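PDB 5ZTP: carbonic anhydrase from Glaciozyma antarctica, which probably catalyses the reversible hydration of carbon dioxide to bicarbonate, as expected of a dimeric beta-class carbonic anhydrase from a cold-living yeast. Local coordinates for residues Thr97-Gln102 with Cys124-Asp129; Arg83-Ile88 with Thr151-Tyr156; Gln102-Val107 with Ala117-Leu122. All coordinates share one frame; numbering follows the deposited sequence.

Contact 1: residues Thr97-Gln102 with Cys124-Asp129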
loop_
_atom_site.group_PDB
_atom_site.type_symbol
_atom_site.label_atom_id
_atom_site.label_comp_id
_atom_site.label_asym_id
_atom_site.label_seq_id
_atom_site.Cartn_x
_atom_site.Cartn_y
_atom_site.Cartn_z
ATOM N N THR A 97 -1.684 -2.187 19.186
ATOM C CA THR A 97 -2.692 -1.874 20.172
ATOM C C THR A 97 -3.813 -2.911 20.288
ATOM O O THR A 97 -4.641 -2.787 21.185
ATOM C CB THR A 97 -3.341 -0.524 19.854
ATOM O OG1 THR A 97 -4.132 -0.640 18.660
ATOM C CG2 THR A 97 -2.275 0.553 19.682
ATOM N N PHE A 98 -3.873 -3.918 19.421
ATOM C CA PHE A 98 -4.975 -4.882 19.518
ATOM C C PHE A 98 -4.683 -6.321 19.064
ATOM O O PHE A 98 -3.606 -6.651 18.544
ATOM C CB PHE A 98 -6.189 -4.351 18.746
ATOM C CG PHE A 98 -6.083 -4.542 17.264
ATOM C CD1 PHE A 98 -5.276 -3.715 16.497
ATOM C CD2 PHE A 98 -6.774 -5.564 16.623
ATOM C CE1 PHE A 98 -5.171 -3.889 15.123
ATOM C CE2 PHE A 98 -6.668 -5.738 15.238
ATOM C CZ PHE A 98 -5.854 -4.899 14.492
ATOM N N ARG A 99 -5.688 -7.164 19.293
ATOM C CA ARG A 99 -5.649 -8.566 18.927
ATOM C C ARG A 99 -6.833 -8.867 18.053
ATOM O O ARG A 99 -7.825 -8.163 18.097
ATOM C CB ARG A 99 -5.703 -9.427 20.164
ATOM C CG ARG A 99 -4.776 -10.623 20.108
ATOM C CD ARG A 99 -4.727 -11.298 21.475
ATOM N NE ARG A 99 -6.087 -11.498 21.973
ATOM C CZ ARG A 99 -6.470 -11.402 23.247
ATOM N NH1 ARG A 99 -5.605 -11.112 24.207
ATOM N NH2 ARG A 99 -7.747 -11.586 23.565
ATOM N N SER A 100 -6.734 -9.911 17.246
ATOM C CA SER A 100 -7.736 -10.127 16.184
ATOM C C SER A 100 -9.120 -10.396 16.729
ATOM O O SER A 100 -10.106 -9.925 16.173
ATOM C CB SER A 100 -7.335 -11.253 15.237
ATOM O OG SER A 100 -6.326 -10.809 14.354
ATOM N N ASP A 101 -9.187 -11.150 17.817
ATOM C CA ASP A 101 -10.455 -11.448 18.452
ATOM C C ASP A 101 -11.084 -10.187 19.022
ATOM O O ASP A 101 -12.309 -10.038 18.944
ATOM C CB ASP A 101 -10.303 -12.518 19.531
ATOM C CG ASP A 101 -9.238 -12.178 20.539
ATOM O OD1 ASP A 101 -8.064 -11.991 20.139
ATOM O OD2 ASP A 101 -9.563 -12.110 21.737
ATOM N N GLN A 102 -10.270 -9.275 19.555
ATOM C CA GLN A 102 -10.803 -8.003 20.079
ATOM C C GLN A 102 -11.454 -7.217 18.968
ATOM O O GLN A 102 -12.564 -6.685 19.144
ATOM C CB GLN A 102 -9.734 -7.116 20.700
ATOM C CG GLN A 102 -8.857 -7.778 21.741
ATOM C CD GLN A 102 -7.813 -6.824 22.268
ATOM O OE1 GLN A 102 -7.024 -6.245 21.509
ATOM N NE2 GLN A 102 -7.802 -6.644 23.571
ATOM N N CYS A 124 -6.025 -10.328 11.313
ATOM C CA CYS A 124 -5.566 -8.948 11.336
ATOM C C CYS A 124 -4.061 -8.783 11.200
ATOM O O CYS A 124 -3.613 -7.753 10.703
ATOM C CB CYS A 124 -6.052 -8.238 12.583
ATOM S SG CYS A 124 -7.854 -8.222 12.669
ATOM N N LEU A 125 -3.282 -9.778 11.637
ATOM C CA LEU A 125 -1.821 -9.725 11.523
ATOM C C LEU A 125 -1.171 -8.664 12.470
ATOM O O LEU A 125 -0.139 -8.074 12.155
ATOM C CB LEU A 125 -1.388 -9.458 10.072
ATOM C CG LEU A 125 -1.637 -10.283 8.794
ATOM C CD1 LEU A 125 -2.646 -11.368 8.987
ATOM C CD2 LEU A 125 -1.996 -9.398 7.626
ATOM N N GLU A 126 -1.771 -8.469 13.651
ATOM C CA GLU A 126 -1.206 -7.667 14.743
ATOM C C GLU A 126 0.168 -8.188 15.195
ATOM O O GLU A 126 0.569 -9.310 14.889
ATOM C CB GLU A 126 -2.203 -7.628 15.913
ATOM C CG GLU A 126 -2.353 -8.927 16.711
ATOM C CD GLU A 126 -3.484 -9.808 16.265
ATOM O OE1 GLU A 126 -3.918 -9.698 15.110
ATOM O OE2 GLU A 126 -3.934 -10.614 17.105
ATOM N N PHE A 127 0.904 -7.340 15.894
ATOM C CA PHE A 127 2.173 -7.740 16.468
ATOM C C PHE A 127 2.409 -7.024 17.779
ATOM O O PHE A 127 1.916 -5.911 17.996
ATOM C CB PHE A 127 3.368 -7.521 15.509
ATOM C CG PHE A 127 3.419 -6.145 14.838
ATOM C CD1 PHE A 127 4.088 -5.062 15.446
ATOM C CD2 PHE A 127 2.847 -5.943 13.577
ATOM C CE1 PHE A 127 4.141 -3.814 14.833
ATOM C CE2 PHE A 127 2.899 -4.699 12.967
ATOM C CZ PHE A 127 3.553 -3.636 13.590
ATOM N N PRO A 128 3.155 -7.678 18.677
ATOM C CA PRO A 128 3.449 -7.063 19.942
ATOM C C PRO A 128 4.744 -6.222 19.903
ATOM O O PRO A 128 4.946 -5.382 20.756
ATOM C CB PRO A 128 3.576 -8.283 20.861
ATOM C CG PRO A 128 4.217 -9.322 19.989
ATOM C CD PRO A 128 3.704 -9.056 18.601
ATOM N N ASP A 129 5.625 -6.445 18.942
ATOM C CA ASP A 129 6.923 -5.769 18.951
ATOM C C ASP A 129 7.249 -5.273 17.552
ATOM O O ASP A 129 7.125 -6.037 16.572
ATOM C CB ASP A 129 8.032 -6.718 19.447
ATOM C CG ASP A 129 9.369 -6.019 19.620
ATOM O OD1 ASP A 129 9.540 -5.393 20.682
ATOM O OD2 ASP A 129 10.253 -6.104 18.730
#

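Contact 2: residues Arg83-Ile88 with Thr151-Tyr156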
loop_
_atom_site.group_PDB
_atom_site.type_symbol
_atom_site.label_atom_id
_atom_site.label_comp_id
_atom_site.label_asym_id
_atom_site.label_seq_id
_atom_site.Cartn_x
_atom_site.Cartn_y
_atom_site.Cartn_z
ATOM N N ARG A 83 14.287 -6.629 -7.850
ATOM C CA ARG A 83 15.055 -7.630 -7.148
ATOM C C ARG A 83 15.509 -7.045 -5.833
ATOM O O ARG A 83 16.465 -7.547 -5.202
ATOM C CB ARG A 83 16.205 -8.166 -8.005
ATOM C CG ARG A 83 16.778 -7.197 -9.011
ATOM C CD ARG A 83 17.179 -5.816 -8.451
ATOM N NE ARG A 83 18.145 -5.507 -7.380
ATOM C CZ ARG A 83 19.257 -6.145 -7.066
ATOM N NH1 ARG A 83 19.994 -5.616 -6.098
ATOM N NH2 ARG A 83 19.615 -7.285 -7.655
ATOM N N GLU A 84 14.773 -6.013 -5.398
ATOM C CA GLU A 84 14.935 -5.482 -4.060
ATOM C C GLU A 84 13.622 -5.262 -3.358
ATOM O O GLU A 84 12.670 -4.728 -3.929
ATOM C CB GLU A 84 15.732 -4.186 -4.086
ATOM C CG GLU A 84 15.850 -3.537 -2.716
ATOM C CD GLU A 84 17.009 -2.591 -2.591
ATOM O OE1 GLU A 84 17.550 -2.149 -3.632
ATOM O OE2 GLU A 84 17.361 -2.307 -1.426
ATOM N N VAL A 85 13.604 -5.673 -2.093
ATOM C CA VAL A 85 12.523 -5.352 -1.164
ATOM C C VAL A 85 13.059 -4.641 0.053
ATOM O O VAL A 85 13.909 -5.168 0.764
ATOM C CB VAL A 85 11.799 -6.629 -0.677
ATOM C CG1 VAL A 85 10.656 -6.288 0.289
ATOM C CG2 VAL A 85 11.301 -7.427 -1.881
ATOM N N ILE A 86 12.534 -3.454 0.306
ATOM C CA ILE A 86 12.714 -2.792 1.598
ATOM C C ILE A 86 11.418 -2.832 2.438
ATOM O O ILE A 86 10.388 -2.288 2.000
ATOM C CB ILE A 86 13.086 -1.330 1.387
ATOM C CG1 ILE A 86 14.250 -1.212 0.394
ATOM C CG2 ILE A 86 13.399 -0.672 2.722
ATOM C CD1 ILE A 86 14.703 0.217 0.122
ATOM N N VAL A 87 11.464 -3.482 3.621
ATOM C CA VAL A 87 10.311 -3.526 4.583
ATOM C C VAL A 87 10.383 -2.357 5.554
ATOM O O VAL A 87 11.427 -2.073 6.114
ATOM C CB VAL A 87 10.222 -4.853 5.414
ATOM C CG1 VAL A 87 9.167 -4.760 6.496
ATOM C CG2 VAL A 87 9.854 -6.034 4.551
ATOM N N ILE A 88 9.274 -1.672 5.750
ATOM C CA ILE A 88 9.232 -0.613 6.742
ATOM C C ILE A 88 8.028 -0.795 7.643
ATOM O O ILE A 88 6.868 -0.616 7.216
ATOM C CB ILE A 88 9.162 0.796 6.129
ATOM C CG1 ILE A 88 10.282 0.998 5.079
ATOM C CG2 ILE A 88 9.251 1.844 7.234
ATOM C CD1 ILE A 88 10.088 2.209 4.176
ATOM N N THR A 151 16.886 -11.981 -4.520
ATOM C CA THR A 151 16.338 -10.727 -4.025
ATOM C C THR A 151 17.121 -10.218 -2.816
ATOM O O THR A 151 17.378 -10.977 -1.890
ATOM C CB THR A 151 14.843 -10.890 -3.678
ATOM O OG1 THR A 151 14.188 -11.466 -4.809
ATOM C CG2 THR A 151 14.187 -9.546 -3.337
ATOM N N VAL A 152 17.521 -8.945 -2.843
ATOM C CA VAL A 152 18.069 -8.311 -1.615
ATOM C C VAL A 152 16.887 -7.843 -0.826
ATOM O O VAL A 152 15.962 -7.242 -1.380
ATOM C CB VAL A 152 19.056 -7.100 -1.795
ATOM C CG1 VAL A 152 19.967 -7.290 -2.998
ATOM C CG2 VAL A 152 18.333 -5.759 -1.844
ATOM N N ILE A 153 16.922 -8.128 0.463
ATOM C CA ILE A 153 15.799 -7.827 1.338
ATOM C C ILE A 153 16.340 -7.200 2.622
ATOM O O ILE A 153 17.274 -7.728 3.231
ATOM C CB ILE A 153 14.927 -9.101 1.641
ATOM C CG1 ILE A 153 14.474 -9.795 0.345
ATOM C CG2 ILE A 153 13.681 -8.729 2.429
ATOM C CD1 ILE A 153 14.190 -11.265 0.509
ATOM N N SER A 154 15.727 -6.090 3.023
ATOM C CA SER A 154 16.104 -5.373 4.222
ATOM C C SER A 154 14.862 -4.832 4.896
ATOM O O SER A 154 13.825 -4.673 4.280
ATOM C CB SER A 154 17.093 -4.234 3.911
ATOM O OG SER A 154 16.784 -3.516 2.706
ATOM N N GLY A 155 14.985 -4.567 6.187
ATOM C CA GLY A 155 13.870 -4.132 7.011
ATOM C C GLY A 155 14.278 -3.008 7.948
ATOM O O GLY A 155 15.340 -3.070 8.618
ATOM N N TYR A 156 13.419 -1.990 7.992
ATOM C CA TYR A 156 13.690 -0.763 8.699
ATOM C C TYR A 156 12.518 -0.402 9.576
ATOM O O TYR A 156 11.363 -0.599 9.187
ATOM C CB TYR A 156 13.918 0.375 7.706
ATOM C CG TYR A 156 15.212 0.232 6.956
ATOM C CD1 TYR A 156 15.320 -0.669 5.909
ATOM C CD2 TYR A 156 16.343 0.972 7.310
ATOM C CE1 TYR A 156 16.524 -0.845 5.231
ATOM C CE2 TYR A 156 17.536 0.824 6.622
ATOM C CZ TYR A 156 17.633 -0.095 5.585
ATOM O OH TYR A 156 18.823 -0.298 4.904
#

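Contact 3: residues Gln102-Val107 with Ala117-Leu122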
loop_
_atom_site.group_PDB
_atom_site.type_symbol
_atom_site.label_atom_id
_atom_site.label_comp_id
_atom_site.label_asym_id
_atom_site.label_seq_id
_atom_site.Cartn_x
_atom_site.Cartn_y
_atom_site.Cartn_z
ATOM N N GLN A 102 -10.270 -9.275 19.555
ATOM C CA GLN A 102 -10.803 -8.003 20.079
ATOM C C GLN A 102 -11.454 -7.217 18.968
ATOM O O GLN A 102 -12.564 -6.685 19.144
ATOM C CB GLN A 102 -9.734 -7.116 20.700
ATOM C CG GLN A 102 -8.857 -7.778 21.741
ATOM C CD GLN A 102 -7.813 -6.824 22.268
ATOM O OE1 GLN A 102 -7.024 -6.245 21.509
ATOM N NE2 GLN A 102 -7.802 -6.644 23.571
ATOM N N LEU A 103 -10.766 -7.150 17.821
ATOM C CA LEU A 103 -11.304 -6.453 16.671
ATOM C C LEU A 103 -12.577 -7.120 16.151
ATOM O O LEU A 103 -13.545 -6.424 15.815
ATOM C CB LEU A 103 -10.291 -6.362 15.535
ATOM C CG LEU A 103 -10.905 -5.696 14.271
ATOM C CD1 LEU A 103 -10.007 -4.581 13.782
ATOM C CD2 LEU A 103 -11.211 -6.665 13.125
ATOM N N HIS A 104 -12.561 -8.449 16.069
ATOM C CA HIS A 104 -13.738 -9.191 15.652
ATOM C C HIS A 104 -14.966 -8.787 16.456
ATOM O O HIS A 104 -15.987 -8.392 15.881
ATOM C CB HIS A 104 -13.516 -10.696 15.802
ATOM C CG HIS A 104 -12.576 -11.254 14.801
ATOM N ND1 HIS A 104 -12.076 -12.526 14.890
ATOM C CD2 HIS A 104 -12.001 -10.693 13.713
ATOM C CE1 HIS A 104 -11.244 -12.733 13.882
ATOM N NE2 HIS A 104 -11.180 -11.633 13.155
ATOM N N GLY A 105 -14.842 -8.888 17.786
ATOM C CA GLY A 105 -15.926 -8.568 18.719
ATOM C C GLY A 105 -16.408 -7.131 18.624
ATOM O O GLY A 105 -17.563 -6.821 18.982
ATOM N N LEU A 106 -15.523 -6.256 18.141
ATOM C CA LEU A 106 -15.831 -4.838 17.972
ATOM C C LEU A 106 -16.721 -4.626 16.778
ATOM O O LEU A 106 -17.824 -4.113 16.895
ATOM C CB LEU A 106 -14.540 -4.069 17.757
ATOM C CG LEU A 106 -14.571 -2.575 17.953
ATOM C CD1 LEU A 106 -14.915 -2.249 19.386
ATOM C CD2 LEU A 106 -13.183 -2.054 17.637
ATOM N N VAL A 107 -16.228 -5.066 15.631
ATOM C CA VAL A 107 -16.933 -4.925 14.394
ATOM C C VAL A 107 -18.265 -5.649 14.500
ATOM O O VAL A 107 -19.253 -5.235 13.879
ATOM C CB VAL A 107 -16.087 -5.486 13.240
ATOM C CG1 VAL A 107 -16.861 -5.499 11.924
ATOM C CG2 VAL A 107 -14.829 -4.653 13.104
ATOM N N ALA A 117 -19.726 -14.181 10.642
ATOM C CA ALA A 117 -18.926 -15.100 9.844
ATOM C C ALA A 117 -17.822 -14.412 9.030
ATOM O O ALA A 117 -16.698 -14.950 8.903
ATOM C CB ALA A 117 -19.846 -15.860 8.899
ATOM N N ALA A 118 -18.148 -13.256 8.447
ATOM C CA ALA A 118 -17.215 -12.545 7.578
ATOM C C ALA A 118 -16.105 -11.927 8.433
ATOM O O ALA A 118 -14.919 -12.184 8.202
ATOM C CB ALA A 118 -17.951 -11.492 6.767
ATOM N N VAL A 119 -16.500 -11.168 9.464
ATOM C CA VAL A 119 -15.526 -10.506 10.369
ATOM C C VAL A 119 -14.543 -11.535 10.903
ATOM O O VAL A 119 -13.349 -11.274 10.959
ATOM C CB VAL A 119 -16.142 -9.655 11.542
ATOM C CG1 VAL A 119 -17.642 -9.427 11.404
ATOM C CG2 VAL A 119 -15.850 -10.255 12.908
ATOM N N ASP A 120 -15.072 -12.704 11.271
ATOM C CA ASP A 120 -14.330 -13.775 11.931
ATOM C C ASP A 120 -13.292 -14.414 11.033
ATOM O O ASP A 120 -12.390 -15.083 11.525
ATOM C CB ASP A 120 -15.291 -14.866 12.387
ATOM C CG ASP A 120 -15.934 -14.591 13.751
ATOM O OD1 ASP A 120 -15.813 -13.497 14.353
ATOM O OD2 ASP A 120 -16.571 -15.540 14.230
ATOM N N SER A 121 -13.411 -14.200 9.726
ATOM C CA SER A 121 -12.427 -14.687 8.760
ATOM C C SER A 121 -11.227 -13.776 8.476
ATOM O O SER A 121 -10.350 -14.142 7.710
ATOM C CB SER A 121 -13.130 -15.005 7.437
ATOM O OG SER A 121 -13.616 -13.847 6.782
ATOM N N LEU A 122 -11.179 -12.600 9.088
ATOM C CA LEU A 122 -10.005 -11.697 8.961
ATOM C C LEU A 122 -8.871 -11.977 9.945
ATOM O O LEU A 122 -9.017 -11.747 11.145
ATOM C CB LEU A 122 -10.414 -10.249 9.221
ATOM C CG LEU A 122 -11.256 -9.571 8.152
ATOM C CD1 LEU A 122 -11.586 -8.187 8.688
ATOM C CD2 LEU A 122 -10.533 -9.513 6.799
#

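Contact 1: residues Thr97-Gln102 with Cys124-Asp129
The start of helix 100-108 offers a clear example of a helix end bound by a carboxylate from a distant loop: Glu126, from the loop ahead of helix 130-143, turns its carboxylate onto Ser100, one residue past the N-cap Arg99. Its two oxygens divide the work. OE2 of Glu126 accepts a hydrogen bond from Ser100 N at 2.9 Å, with the donor well above the carboxylate plane. OE1 of Glu126 uses its syn lone pair to accept the Ser100 hydroxyl, OG, at 2.8 Å. That hydroxyl is itself an acceptor, accepting from Cys124 N at 3.1 Å to Ser100 OG, which ties both ends of the 124-126 segment to one serine. The reach of the glutamate depends on its bends: CG lies between backbone N and carbonyl carbon (chi1 72°), and a bend at chi2 brings the carboxylate round to Ser100. With an alanine here, Ser100 N would probably lose its carboxylate acceptor and the serine hydroxyl would be freer to turn. Next to these bonds, CB of Cys124 packs on CE2 of Phe98 at 3.7 Å, while the cysteine sulfur sits at the edge of the ring. Ile75 of the second subunit packs on both side chains. The motif is a loop carboxylate bound at the N-terminal first turn of a helix, where it would probably suit the helix dipole, and it joins the start of helix 100-108 to the loop before helix 130-143.

Contact 2: residues Arg83-Ile88 with Thr151-Tyr156
The carbonyl oxygen of Ser154 accepts a hydrogen bond from Val87 N at 2.7 Å, nearly straight, and the CA-H of Ile86 turns to the same oxygen. This pairing repeats along two parallel neighbours in the central sheet, strands 84-88 and 152-156, whose directions differ by 17°. Val85 N bonds to Val152 O, Ser154 N to Val85 O and Tyr156 N to Val87 O, while Val152 N reaches Arg83 O. Both polar backbone atoms of Val85 and Val87 thus serve this strand pair, whereas Glu84, Ile86 and Ile88 turn theirs to strand 33-38, the alternation expected of a parallel sheet.

Side chains divide by face. On one, Glu84 runs extended, its CG opposite the backbone N (chi1 176°), and crosses Val152 at a slant, with Glu84 CG 3.4 Å from Val152 CG2. Farther along, CG2 of Ile86 meets the Tyr156 ring obliquely, 3.7 Å from Tyr156 CD1, and Ser154 OG lies at the edge of that ring. The N-terminal segment of the second subunit covers this face: its Tyr3 and Ala4 give their backbone N atoms to the Glu84 carboxylate, and its Ala4 packs on Ser154 and Tyr156. On the other face Val85 CG2 touches Thr151 CG2 at 3.9 Å, and Val85, Val87 and Ile153 pack against helix 130-143.

The chemistry implies that main-chain bonds set the register and aliphatic groups seat the helix, while the buried charge of Glu84 is probably steadied by the amides of the partner chain.

Contact 3: residues Gln102-Val107 with Ala117-Leu122
Asp120 lies with its CA almost over the centre of the His104 imidazole, 3.9 Å from Asp120 CA to the ring centroid, a CH-pi contact. The carbonyl carbon of Val119 lies over the same face, so the backbone at Val119 and Asp120 covers that face. The ring edge makes the polar contact. His104 NE2 donates to Leu122 O at 3.0 Å, and the acceptor stands only 9° out of the ring plane. Val119 O is almost as near to NE2, but its angle is too poor for a bond. The torsion that sets this up carries CG to the side opposite the carbonyl carbon, beside the backbone N (chi1 -72°), which sends the ring from helix 100-108 across to the other segment.

What receives it is a type I beta turn from Val119 to Leu122, in the helical excursion that this carbonic anhydrase makes between strand 84-90 and helix 130-143. The turn is braced from within: Leu122 N bonds to Val119 O, and Ala118 O accepts both the N and the OG of Ser121.

Beside the imidazole, the valine and histidine side chains slide past each other in opposite directions, bringing Val119 CG2 to 3.7 Å from His104 CB. The other methyl, Val119 CG1, meets Val107 CG1 at 4.0 Å, one helical turn beyond the histidine. The Asp120 carboxylate, its plane 40° from that of the ring, comes near ND1 of His104 without bonding to it and forms a long, weak ion pair with Lys108. At the subunit interface, Leu122 packs on Val74 of the second subunit, whose Glu78 touches Val107.

Contact 2 belongs to the core: two strands of the central sheet, joined through backbone bonds, with mostly buried side chains above and below. Contacts 1 and 3 are only partly buried and lie farther out, in the excursion that leaves after strand 84-90 and returns before helix 130-143; both are nested within the chain loop that contact 2 closes. They share helix 100-108 and Gln102, and they touch where Leu103 packs on Phe98 and Cys124. In both of these outer contacts, side chains do the bonding: a carboxylate at the helix start in contact 1 and an imidazole in contact 3. Centres of contacts 2 and 3 are about 31 Å apart, yet all three contacts meet the second subunit.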